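Side-chain contacts in importin-95 (Chaetomium thermophilum, PDB 4XRI), which acts as a HEAT-repeat transport receptor of the importin beta family in the nuclear import of protein cargo and probably binds a small GTPase: residues 53-56 with 57-60; 93-96 with 97-100; 101-104 with 105-109; 111-114 with 115-118. The protein carries 2 engineered substitutions. All blocks are in the same frame, centred on the assembly; numbering follows the deposited sequence.

Contact 1 of 4, residues 53-56 with 57-60; sequences LANE and SSEG
Asn55 meets both Ser57 and Ser58 where the chain leaves helix 42-54, and two hydrogen bonds define the turn. The backbone bond runs from Ser58 N to Asn55 O (3.3 Å) and closes a type I beta turn over Asn55 to Ser58. The side-chain bond is shorter: Ser57 N reaches Asn55 OD1 at 2.8 Å, which makes an Asx turn on the same residue. It comes from above the amide plane, 45° out of it. With Asn55 CG anti to its own N (chi1 -170°), the amide lies beside the carbonyl carbon and leans over the following residues.

The remaining approaches are close but not bonded. Ser57 CB sits 3.2 Å from Asn55 OD1, and Ser58 OG lies 3.2 Å from Asn55 ND2 at an angle too poor for a hydrogen bond. Glu56 turns its carboxylate out of the turn, to a salt bridge with Arg63 and a hydrogen bond with Ser111.

Replacing Asn55 by a leucine would probably leave Ser57 N without its side-chain acceptor and the turn held by the longer backbone bond. The chemistry implies a turn in which one asparagine takes up two successive N-H groups, Ser57 N on its side-chain oxygen and Ser58 N on its backbone oxygen.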
loop_
_atom_site.group_PDB
_atom_site.type_symbol
_atom_site.label_atom_id
_atom_site.label_comp_id
_atom_site.label_asym_id
_atom_site.label_seq_id
_atom_site.Cartn_x
_atom_site.Cartn_y
_atom_site.Cartn_z
ATOM N N LEU A 53 7.602 11.890 37.811
ATOM C CA LEU A 53 8.346 10.798 37.200
ATOM C C LEU A 53 9.465 10.318 38.120
ATOM O O LEU A 53 9.752 9.123 38.200
ATOM C CB LEU A 53 8.919 11.238 35.850
ATOM C CG LEU A 53 10.007 10.368 35.218
ATOM C CD1 LEU A 53 9.477 8.980 34.893
ATOM C CD2 LEU A 53 10.572 11.042 33.970
ATOM N N ALA A 54 10.082 11.257 38.828
ATOM C CA ALA A 54 11.238 10.954 39.665
ATOM C C ALA A 54 10.837 10.459 41.053
ATOM O O ALA A 54 11.672 9.958 41.806
ATOM C CB ALA A 54 12.135 12.181 39.783
ATOM N N ASN A 55 9.557 10.593 41.384
ATOM C CA ASN A 55 9.062 10.235 42.711
ATOM C C ASN A 55 9.033 8.723 42.941
ATOM O O ASN A 55 8.204 8.014 42.374
ATOM C CB ASN A 55 7.662 10.820 42.922
ATOM C CG ASN A 55 7.176 10.690 44.358
ATOM O OD1 ASN A 55 7.792 10.012 45.182
ATOM N ND2 ASN A 55 6.055 11.337 44.660
ATOM N N GLU A 56 9.931 8.241 43.796
ATOM C CA GLU A 56 10.020 6.814 44.098
ATOM C C GLU A 56 8.869 6.317 44.969
ATOM O O GLU A 56 8.702 5.112 45.157
ATOM C CB GLU A 56 11.348 6.501 44.791
ATOM C CG GLU A 56 12.571 6.724 43.923
ATOM C CD GLU A 56 12.668 5.732 42.778
ATOM O OE1 GLU A 56 12.049 4.649 42.862
ATOM O OE2 GLU A 56 13.364 6.042 41.789
ATOM N N SER A 57 8.081 7.243 45.505
ATOM C CA SER A 57 6.965 6.877 46.371
ATOM C C SER A 57 5.692 6.619 45.567
ATOM O O SER A 57 4.679 6.181 46.113
ATOM C CB SER A 57 6.715 7.970 47.414
ATOM O OG SER A 57 7.840 8.132 48.262
ATOM N N SER A 58 5.753 6.887 44.268
ATOM C CA SER A 58 4.595 6.719 43.399
ATOM C C SER A 58 4.612 5.367 42.692
ATOM O O SER A 58 5.661 4.738 42.560
ATOM C CB SER A 58 4.535 7.847 42.367
ATOM O OG SER A 58 4.381 9.106 42.998
ATOM N N GLU A 59 3.440 4.927 42.242
ATOM C CA GLU A 59 3.325 3.682 41.490
ATOM C C GLU A 59 3.971 3.831 40.120
ATOM O O GLU A 59 4.026 4.929 39.569
ATOM C CB GLU A 59 1.860 3.263 41.341
ATOM C CG GLU A 59 1.134 3.022 42.654
ATOM C CD GLU A 59 -0.219 2.366 42.452
ATOM O OE1 GLU A 59 -0.265 1.263 41.868
ATOM O OE2 GLU A 59 -1.237 2.958 42.869
ATOM N N GLY A 60 4.452 2.720 39.574
ATOM C CA GLY A 60 5.150 2.727 38.304
ATOM C C GLY A 60 4.346 3.274 37.142
ATOM O O GLY A 60 4.875 4.016 36.312
#

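Contact 2 of 4, residues 93-96 with 97-100; sequences TDQE and TRTR. With SO4 (sulfate ion), chain F.
Gln95 and Arg98 are brought together by bends in both chains: Gln95 leaves its backbone with CG anti to N and folds back at chi2 (59°), while Arg98 runs out beside its own N and bends at chi3 (-59°). The amide and guanidinium planes end up almost perpendicular, 87° apart. Arg98 NH1 gives a hydrogen bond to Gln95 OE1 (2.9 Å); OE1 lies near the guanidinium plane, yet the donor stands well above the amide plane. At another edge NH2 bonds to Thr93 OG1 at 3.0 Å, the hydroxyl again close to the guanidinium plane; that hydroxyl also bonds to the backbone oxygen of Trp89. Over one face of the guanidinium lie Asp94 O and Gln95 CA.

All this gathers at the N terminus of helix 95-108, in the alpha-helical importin-beta N-terminal domain, with Asp94 as N-cap. Its OD2 receives a weak capping bond from Thr97 N (3.3 Å). Thr97 OG1 points to Asp94 OD1, but the modelled separation of 2.4 Å is very short and its exact value doubtful.

A sulfate, probably from the crystallisation liquor, occupies this helix start. Its O4 takes hydrogen bonds from Arg98 NH1 and NH2, each 2.9 Å, and its O3 one from Gln95 N (3.1 Å). One turn on, Gln95 O accepts from Thr99 N and Thr99 OG1, both at 2.8 Å and from opposite faces of the carbonyl plane.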
loop_
_atom_site.group_PDB
_atom_site.type_symbol
_atom_site.label_atom_id
_atom_site.label_comp_id
_atom_site.label_asym_id
_atom_site.label_seq_id
_atom_site.Cartn_x
_atom_site.Cartn_y
_atom_site.Cartn_z
ATOM N N THR A 93 11.222 27.924 27.725
ATOM C CA THR A 93 11.695 27.541 29.046
ATOM C C THR A 93 12.879 28.418 29.429
ATOM O O THR A 93 13.437 29.124 28.591
ATOM C CB THR A 93 12.124 26.062 29.103
ATOM O OG1 THR A 93 13.236 25.856 28.224
ATOM C CG2 THR A 93 10.979 25.154 28.691
ATOM N N ASP A 94 13.251 28.379 30.702
ATOM C CA ASP A 94 14.490 28.997 31.147
ATOM C C ASP A 94 15.542 27.909 31.301
ATOM O O ASP A 94 15.225 26.721 31.239
ATOM C CB ASP A 94 14.290 29.759 32.458
ATOM C CG ASP A 94 13.655 28.908 33.536
ATOM O OD1 ASP A 94 12.605 28.291 33.263
ATOM O OD2 ASP A 94 14.209 28.858 34.653
ATOM N N GLN A 95 16.792 28.310 31.499
ATOM C CA GLN A 95 17.876 27.345 31.628
ATOM C C GLN A 95 17.758 26.566 32.934
ATOM O O GLN A 95 18.109 25.388 32.995
ATOM C CB GLN A 95 19.234 28.041 31.548
ATOM C CG GLN A 95 20.420 27.090 31.619
ATOM C CD GLN A 95 20.413 26.062 30.503
ATOM O OE1 GLN A 95 20.701 26.376 29.350
ATOM N NE2 GLN A 95 20.074 24.823 30.843
ATOM N N GLU A 96 17.253 27.225 33.971
ATOM C CA GLU A 96 17.082 26.583 35.271
ATOM C C GLU A 96 16.104 25.415 35.184
ATOM O O GLU A 96 16.352 24.345 35.741
ATOM C CB GLU A 96 16.603 27.594 36.315
ATOM C CG GLU A 96 16.424 27.002 37.703
ATOM C CD GLU A 96 15.947 28.020 38.721
ATOM O OE1 GLU A 96 16.046 29.237 38.449
ATOM O OE2 GLU A 96 15.468 27.601 39.796
ATOM N N THR A 97 14.998 25.624 34.476
ATOM C CA THR A 97 13.993 24.580 34.300
ATOM C C THR A 97 14.548 23.425 33.476
ATOM O O THR A 97 14.360 22.257 33.823
ATOM C CB THR A 97 12.724 25.121 33.617
ATOM O OG1 THR A 97 12.173 26.185 34.402
ATOM C CG2 THR A 97 11.684 24.018 33.466
ATOM N N ARG A 98 15.234 23.757 32.386
ATOM C CA ARG A 98 15.828 22.744 31.519
ATOM C C ARG A 98 16.856 21.901 32.265
ATOM O O ARG A 98 16.860 20.676 32.156
ATOM C CB ARG A 98 16.479 23.389 30.296
ATOM C CG ARG A 98 15.490 24.002 29.327
ATOM C CD ARG A 98 16.146 24.342 27.999
ATOM N NE ARG A 98 17.249 25.288 28.150
ATOM C CZ ARG A 98 17.110 26.608 28.119
ATOM N NH1 ARG A 98 18.171 27.390 28.264
ATOM N NH2 ARG A 98 15.910 27.146 27.943
ATOM N N THR A 99 17.723 22.569 33.020
ATOM C CA THR A 99 18.740 21.886 33.811
ATOM C C THR A 99 18.100 20.952 34.830
ATOM O O THR A 99 18.570 19.836 35.053
ATOM C CB THR A 99 19.652 22.892 34.543
ATOM O OG1 THR A 99 20.281 23.751 33.583
ATOM C CG2 THR A 99 20.725 22.163 35.343
ATOM N N ARG A 100 17.014 21.416 35.438
ATOM C CA ARG A 100 16.302 20.640 36.442
ATOM C C ARG A 100 15.645 19.405 35.833
ATOM O O ARG A 100 15.752 18.304 36.377
ATOM C CB ARG A 100 15.250 21.507 37.132
ATOM C CG ARG A 100 14.505 20.806 38.247
ATOM C CD ARG A 100 15.425 20.446 39.395
ATOM N NE ARG A 100 14.693 19.824 40.496
ATOM C CZ ARG A 100 15.269 19.202 41.519
ATOM N NH1 ARG A 100 14.523 18.665 42.474
ATOM N NH2 ARG A 100 16.590 19.111 41.584
HETATM S S SO4 F . 17.391 31.022 29.083
HETATM O O1 SO4 F . 18.589 31.044 28.248
HETATM O O2 SO4 F . 16.572 32.196 28.795
HETATM O O3 SO4 F . 17.777 31.031 30.492
HETATM O O4 SO4 F . 16.623 29.815 28.793
HETATM O O HOH W 1 19.745 23.077 28.259
#

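Contact 3 of 4, residues 101-104 with 105-109; sequences VKQL and ALETL
The carbonyls of Val101 to Leu104 each accept from the N-H four residues on, the alpha-helical pattern, as in Ala105 N to Val101 O (3.0 Å) and Leu106 N to Lys102 O (3.0 Å). One turn apart on the exposed side, Gln103 NE2 donates to Glu107 OE1 at 2.7 Å with an almost straight N-H...O angle of 170°. The acceptor lies in the amide plane of Gln103, whereas the donor approaches OE1 from above the carboxylate plane; the two planes are 78° apart. A bend at chi2 turns the Gln103 chain along the helix toward the extended Glu107. The other carboxylate oxygen, OE2, lies 3.7 Å from Leu104 CD2, a plain van der Waals touch.

Leu104 O has two donors: Thr108 N at 3.1 Å and Thr108 OG1 at 2.7 Å, reaching it from opposite faces of the carbonyl plane. The hydroxyl is placed for this by lying beside its own backbone N (chi1 -58°).

Other side chains pack outward: Leu104 against Val50 of helix 42-54, and Leu106 against Ile124 of helix 114-131. The chemistry therefore divides by side. An amide-carboxylate bond spans one turn at the surface, while the hydroxyl of buried Thr108 is satisfied by its own helix, which is consistent with its place among Leu53, Ala54 and Ala120.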
loop_
_atom_site.group_PDB
_atom_site.type_symbol
_atom_site.label_atom_id
_atom_site.label_comp_id
_atom_site.label_asym_id
_atom_site.label_seq_id
_atom_site.Cartn_x
_atom_site.Cartn_y
_atom_site.Cartn_z
ATOM N N VAL A 101 14.959 19.595 34.710
ATOM C CA VAL A 101 14.297 18.495 34.017
ATOM C C VAL A 101 15.315 17.460 33.554
ATOM O O VAL A 101 15.120 16.257 33.734
ATOM C CB VAL A 101 13.488 18.996 32.800
ATOM C CG1 VAL A 101 13.002 17.823 31.957
ATOM C CG2 VAL A 101 12.315 19.846 33.260
ATOM N N LYS A 102 16.407 17.943 32.968
ATOM C CA LYS A 102 17.478 17.077 32.483
ATOM C C LYS A 102 18.093 16.234 33.598
ATOM O O LYS A 102 18.304 15.030 33.432
ATOM C CB LYS A 102 18.565 17.912 31.799
ATOM C CG LYS A 102 18.183 18.371 30.395
ATOM C CD LYS A 102 18.965 19.606 29.963
ATOM C CE LYS A 102 20.443 19.312 29.783
ATOM N NZ LYS A 102 21.170 20.504 29.267
ATOM N N GLN A 103 18.372 16.866 34.733
ATOM C CA GLN A 103 19.028 16.179 35.841
ATOM C C GLN A 103 18.122 15.138 36.494
ATOM O O GLN A 103 18.558 14.024 36.789
ATOM C CB GLN A 103 19.498 17.186 36.892
ATOM C CG GLN A 103 20.260 16.559 38.052
ATOM C CD GLN A 103 21.521 15.840 37.609
ATOM O OE1 GLN A 103 22.125 16.185 36.592
ATOM N NE2 GLN A 103 21.921 14.828 38.371
ATOM N N LEU A 104 16.864 15.505 36.718
ATOM C CA LEU A 104 15.900 14.587 37.318
ATOM C C LEU A 104 15.618 13.398 36.402
ATOM O O LEU A 104 15.483 12.264 36.867
ATOM C CB LEU A 104 14.596 15.315 37.650
ATOM C CG LEU A 104 14.615 16.186 38.906
ATOM C CD1 LEU A 104 13.254 16.828 39.130
ATOM C CD2 LEU A 104 15.025 15.364 40.117
ATOM N N ALA A 105 15.533 13.664 35.102
ATOM C CA ALA A 105 15.321 12.610 34.117
ATOM C C ALA A 105 16.498 11.641 34.121
ATOM O O ALA A 105 16.311 10.422 34.120
ATOM C CB ALA A 105 15.122 13.202 32.729
ATOM N N LEU A 106 17.706 12.196 34.122
ATOM C CA LEU A 106 18.932 11.405 34.186
ATOM C C LEU A 106 18.971 10.510 35.416
ATOM O O LEU A 106 19.300 9.326 35.329
ATOM C CB LEU A 106 20.159 12.319 34.183
ATOM C CG LEU A 106 20.960 12.446 32.886
ATOM C CD1 LEU A 106 22.225 13.257 33.125
ATOM C CD2 LEU A 106 21.289 11.069 32.328
ATOM N N GLU A 107 18.635 11.088 36.564
ATOM C CA GLU A 107 18.690 10.371 37.832
ATOM C C GLU A 107 17.658 9.243 37.908
ATOM O O GLU A 107 17.888 8.227 38.564
ATOM C CB GLU A 107 18.495 11.348 38.996
ATOM C CG GLU A 107 19.694 12.254 39.235
ATOM C CD GLU A 107 19.379 13.440 40.129
ATOM O OE1 GLU A 107 20.303 14.232 40.411
ATOM O OE2 GLU A 107 18.211 13.586 40.545
ATOM N N THR A 108 16.537 9.418 37.217
ATOM C CA THR A 108 15.439 8.452 37.247
ATOM C C THR A 108 15.813 7.148 36.528
ATOM O O THR A 108 15.200 6.100 36.752
ATOM C CB THR A 108 14.164 9.063 36.618
ATOM O OG1 THR A 108 13.810 10.259 37.323
ATOM C CG2 THR A 108 12.980 8.098 36.676
ATOM N N LEU A 109 16.837 7.207 35.679
ATOM C CA LEU A 109 17.335 6.011 35.000
ATOM C C LEU A 109 17.756 4.925 35.989
ATOM O O LEU A 109 17.713 3.735 35.675
ATOM C CB LEU A 109 18.519 6.354 34.095
ATOM C CG LEU A 109 18.286 7.235 32.866
ATOM C CD1 LEU A 109 19.584 7.367 32.083
ATOM C CD2 LEU A 109 17.179 6.672 31.988
#

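Contact 4 of 4, residues 111-114 with 115-118; sequences SPNS and KAGQ. Engineered in segment 111-114: Pro112 (natural residue Ser). With SO4 (sulfate ion), chain I; SO4 (sulfate ion), chain C.
An ST turn leads into the N-cap that starts helix 114-131, and Asn113 has a part in both. Its N donates to Ser111 OG (3.2 Å), which closes the ST turn across the engineered Pro112; the same hydroxyl also pairs with Glu56. The Asn113 side chain then caps the helix: OD1 accepts from Ala116 N at 3.0 Å, the donor lying in the carbonyl plane. A chi1 of -172° swings the amide away from the backbone N and beside the first turn, where OD1 also comes within 3.6 Å of both Lys115 CB and Ala116 CB. The first main-chain bonds of the helix follow, Gly117 N to Asn113 O (3.0 Å) and Gln118 N to Ser114 O (2.9 Å).

Were Asn113 a valine, the Ala116 N-H would probably be left without its side-chain cap at the start of the helix.

Two sulfates, probably from the crystallisation liquor, lie near this end. Extended Lys115 puts NZ 2.8 Å from O4 of one, which His61 also binds; Ser114 OG is 3.0 Å from O1 of the other, though its one proton has a second acceptor within reach. A side-chain carbonyl taking the N-H three residues on is the classical asparagine N-cap.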
loop_
_atom_site.group_PDB
_atom_site.type_symbol
_atom_site.label_atom_id
_atom_site.label_comp_id
_atom_site.label_asym_id
_atom_site.label_seq_id
_atom_site.Cartn_x
_atom_site.Cartn_y
_atom_site.Cartn_z
ATOM N N SER A 111 16.334 4.233 38.810
ATOM C CA SER A 111 15.188 3.724 39.558
ATOM C C SER A 111 14.995 2.221 39.380
ATOM O O SER A 111 15.063 1.713 38.264
ATOM C CB SER A 111 13.909 4.456 39.137
ATOM O OG SER A 111 12.781 3.924 39.812
ATOM N N PRO A 112 14.752 1.506 40.491
ATOM C CA PRO A 112 14.465 0.069 40.450
ATOM C C PRO A 112 13.110 -0.223 39.811
ATOM O O PRO A 112 12.817 -1.374 39.490
ATOM C CB PRO A 112 14.481 -0.338 41.928
ATOM C CG PRO A 112 14.157 0.907 42.660
ATOM C CD PRO A 112 14.788 2.020 41.869
ATOM N N ASN A 113 12.294 0.811 39.627
ATOM C CA ASN A 113 11.036 0.666 38.910
ATOM C C ASN A 113 11.261 0.746 37.403
ATOM O O ASN A 113 11.637 1.793 36.874
ATOM C CB ASN A 113 10.030 1.728 39.353
ATOM C CG ASN A 113 8.649 1.499 38.772
ATOM O OD1 ASN A 113 8.307 2.043 37.721
ATOM N ND2 ASN A 113 7.847 0.687 39.454
ATOM N N SER A 114 11.028 -0.370 36.722
ATOM C CA SER A 114 11.327 -0.494 35.298
ATOM C C SER A 114 10.531 0.475 34.431
ATOM O O SER A 114 11.055 1.024 33.461
ATOM C CB SER A 114 11.070 -1.929 34.831
ATOM O OG SER A 114 12.026 -2.816 35.378
ATOM N N LYS A 115 9.264 0.680 34.776
ATOM C CA LYS A 115 8.400 1.551 33.987
ATOM C C LYS A 115 8.843 3.010 34.063
ATOM O O LYS A 115 8.815 3.727 33.059
ATOM C CB LYS A 115 6.949 1.409 34.444
ATOM C CG LYS A 115 6.363 0.036 34.156
ATOM C CD LYS A 115 4.929 -0.085 34.636
ATOM C CE LYS A 115 4.374 -1.470 34.339
ATOM N NZ LYS A 115 3.004 -1.653 34.887
ATOM N N ALA A 116 9.255 3.441 35.251
ATOM C CA ALA A 116 9.766 4.793 35.436
ATOM C C ALA A 116 11.076 4.970 34.679
ATOM O O ALA A 116 11.296 5.992 34.027
ATOM C CB ALA A 116 9.959 5.093 36.913
ATOM N N GLY A 117 11.939 3.963 34.767
ATOM C CA GLY A 117 13.216 3.988 34.079
ATOM C C GLY A 117 13.058 4.075 32.575
ATOM O O GLY A 117 13.750 4.844 31.911
ATOM N N GLN A 118 12.136 3.280 32.039
ATOM C CA GLN A 118 11.851 3.286 30.607
ATOM C C GLN A 118 11.342 4.650 30.169
ATOM O O GLN A 118 11.783 5.193 29.156
ATOM C CB GLN A 118 10.823 2.206 30.253
ATOM C CG GLN A 118 10.780 1.830 28.780
ATOM C CD GLN A 118 9.930 2.773 27.949
ATOM O OE1 GLN A 118 9.147 3.561 28.482
ATOM N NE2 GLN A 118 10.083 2.695 26.630
HETATM S S SO4 I . 11.922 -5.440 37.792
HETATM O O1 SO4 I . 11.812 -4.030 38.154
HETATM O O2 SO4 I . 10.687 -5.868 37.140
HETATM O O3 SO4 I . 13.046 -5.624 36.877
HETATM O O4 SO4 I . 12.143 -6.236 38.996
HETATM S S SO4 C . 2.043 -0.659 38.482
HETATM O O1 SO4 C . 0.805 -0.988 37.784
HETATM O O2 SO4 C . 1.968 0.715 38.971
HETATM O O3 SO4 C . 2.222 -1.564 39.613
HETATM O O4 SO4 C . 3.173 -0.800 37.569
#

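Followed from the N terminus, the contacts come in series, and none nests within or crosses another. Contact 1 closes the short turn between helices 42-54 and 60-72. Contact 2 opens helix 95-108, and contact 3 continues directly from it along the same helix. Contact 4 closes the connection from helix 95-108 into helix 114-131. Contacts 1, 3 and 4 meet in space: Ala54 CB lies 3.5 Å from Thr108 OG1, Gly60 CA 3.3 Å from Asn113 OD1, and Leu109 CD2 3.9 Å from Gly117 O. Contact 2 stands off at the far end, its centre about 21 Å from that of contact 1. Through these touches, helices 42-54, 60-72, 95-108 and 114-131 come together near the N-terminal end of the solenoid.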